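Local coordinates for MSHA biogenesis protein MshE (Vibrio cholerae, PDB 5HTL) that binds the second messenger cyclic di-GMP through its MshEN domain and probably couples that signal to assembly of the MSHA pilus, at residues Q136-D139 / G140-Y144. Numbering follows the deposited sequence.
Sequences QLVD and GFDRY
Arg143 reaches back one helical turn over Asp139, meeting it at the base of the side chain and again at NH1. Its CB sits 3.3 Å from Asp139 O, the same carbonyl that accepts a weak hydrogen bond from Arg143 N. CG then leaves anti to the backbone N (chi1 179°) and lies over the centre of the Tyr144 ring face. At chi3 the chain bends, which turns the guanidinium back along the helix, with Gly140 CA over the rim of one face. Arg143 NH1 ends 4.1 Å from Asp139 CB and donates to a water at 2.9 Å; that water in turn donates to Gln136 O, so the arginine is bridged to a carbonyl nearly two turns earlier. In the guanidinium plane, Arg143 NH2 donates to Tyr144 OH at 3.2 Å. All this decorates the last turns of the final helix of the chain, 134-144, which lies within the MshEN domain; here the i to i+4 backbone hydrogen bonds from Gly140 N to Gln136 O and from Phe141 N to Leu137 O join the two segments. On the buried flank, Leu137 O lies over one face of the Phe141 ring, toward its rim, while Phe141 CZ approaches Leu137 CD1 at 4.3 Å; Leu93 of strand 92-98 touches both side chains, and Ala87 and Arg88 of helix 84-90 also touch the Phe141 side chain. Asp142 runs alongside Val138, its OD2 4.1 Å from Val138 CG1, and its OD1 forms a salt bridge with Arg88. The carboxylates of Asp139 and Asp142 come within 4.5 Å between their OD2 atoms, a like-charge proximity that the Arg88 bridge probably eases.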
loop_
_atom_site.group_PDB
_atom_site.type_symbol
_atom_site.label_atom_id
_atom_site.label_comp_id
_atom_site.label_asym_id
_atom_site.label_seq_id
_atom_site.Cartn_x
_atom_site.Cartn_y
_atom_site.Cartn_z
ATOM N N GLN A 136 14.645 -2.703 -13.945
ATOM C CA GLN A 136 14.945 -3.700 -12.923
ATOM C C GLN A 136 13.991 -4.883 -12.924
ATOM O O GLN A 136 14.410 -6.015 -12.667
ATOM C CB GLN A 136 14.974 -3.061 -11.546
ATOM C CG GLN A 136 16.154 -2.135 -11.352
ATOM C CD GLN A 136 16.304 -1.736 -9.913
ATOM O OE1 GLN A 136 15.375 -1.900 -9.124
ATOM N NE2 GLN A 136 17.471 -1.210 -9.555
ATOM N N LEU A 137 12.715 -4.622 -13.204
ATOM C CA LEU A 137 11.713 -5.677 -13.335
ATOM C C LEU A 137 12.090 -6.633 -14.462
ATOM O O LEU A 137 12.056 -7.856 -14.296
ATOM C CB LEU A 137 10.332 -5.085 -13.636
ATOM C CG LEU A 137 9.190 -5.107 -12.615
ATOM C CD1 LEU A 137 9.305 -6.246 -11.598
ATOM C CD2 LEU A 137 9.044 -3.757 -11.929
ATOM N N VAL A 138 12.438 -6.073 -15.616
ATOM C CA VAL A 138 12.781 -6.886 -16.773
ATOM C C VAL A 138 14.049 -7.702 -16.516
ATOM O O VAL A 138 14.102 -8.892 -16.841
ATOM C CB VAL A 138 12.880 -6.027 -18.031
ATOM C CG1 VAL A 138 13.413 -6.853 -19.208
ATOM C CG2 VAL A 138 11.510 -5.443 -18.356
ATOM N N ASP A 139 15.053 -7.084 -15.888
ATOM C CA ASP A 139 16.239 -7.835 -15.482
ATOM C C ASP A 139 15.841 -8.966 -14.535
ATOM O O ASP A 139 16.383 -10.063 -14.606
ATOM C CB ASP A 139 17.264 -6.932 -14.797
ATOM C CG ASP A 139 17.975 -6.007 -15.759
ATOM O OD1 ASP A 139 18.547 -5.000 -15.284
ATOM O OD2 ASP A 139 17.974 -6.284 -16.978
ATOM N N GLY A 140 14.887 -8.695 -13.647
ATOM C CA GLY A 140 14.383 -9.703 -12.735
ATOM C C GLY A 140 13.753 -10.874 -13.467
ATOM O O GLY A 140 14.044 -12.028 -13.152
ATOM N N PHE A 141 12.906 -10.598 -14.459
ATOM C CA PHE A 141 12.308 -11.661 -15.275
ATOM C C PHE A 141 13.374 -12.557 -15.898
ATOM O O PHE A 141 13.216 -13.777 -15.943
ATOM C CB PHE A 141 11.426 -11.072 -16.385
ATOM C CG PHE A 141 10.272 -10.244 -15.878
ATOM C CD1 PHE A 141 9.834 -9.144 -16.606
ATOM C CD2 PHE A 141 9.625 -10.565 -14.691
ATOM C CE1 PHE A 141 8.767 -8.362 -16.154
ATOM C CE2 PHE A 141 8.558 -9.781 -14.229
ATOM C CZ PHE A 141 8.133 -8.686 -14.966
ATOM N N ASP A 142 14.448 -11.944 -16.378
ATOM C CA ASP A 142 15.524 -12.675 -17.044
ATOM C C ASP A 142 16.301 -13.536 -16.054
ATOM O O ASP A 142 16.841 -14.593 -16.404
ATOM C CB ASP A 142 16.466 -11.691 -17.743
ATOM C CG ASP A 142 15.785 -10.927 -18.861
ATOM O OD1 ASP A 142 14.782 -11.439 -19.404
ATOM O OD2 ASP A 142 16.253 -9.819 -19.203
ATOM N N ARG A 143 16.321 -13.075 -14.811
ATOM C CA ARG A 143 17.113 -13.643 -13.730
ATOM C C ARG A 143 16.394 -14.786 -13.017
ATOM O O ARG A 143 17.009 -15.802 -12.665
ATOM C CB ARG A 143 17.426 -12.518 -12.732
ATOM C CG ARG A 143 18.228 -12.893 -11.510
ATOM C CD ARG A 143 18.886 -11.651 -10.915
ATOM N NE ARG A 143 18.004 -10.887 -10.028
ATOM C CZ ARG A 143 17.651 -9.616 -10.216
ATOM N NH1 ARG A 143 18.091 -8.945 -11.268
ATOM N NH2 ARG A 143 16.849 -9.015 -9.349
ATOM N N TYR A 144 15.089 -14.623 -12.819
ATOM C CA TYR A 144 14.330 -15.523 -11.960
ATOM C C TYR A 144 13.475 -16.556 -12.693
ATOM O O TYR A 144 12.964 -17.486 -12.067
ATOM C CB TYR A 144 13.458 -14.722 -10.996
ATOM C CG TYR A 144 14.257 -13.859 -10.044
ATOM C CD1 TYR A 144 15.139 -14.431 -9.133
ATOM C CD2 TYR A 144 14.137 -12.475 -10.054
ATOM C CE1 TYR A 144 15.876 -13.648 -8.261
ATOM C CE2 TYR A 144 14.872 -11.686 -9.187
ATOM C CZ TYR A 144 15.738 -12.278 -8.293
ATOM O OH TYR A 144 16.468 -11.492 -7.426
HETATM O O HOH W 1 16.767 -6.328 -11.130
#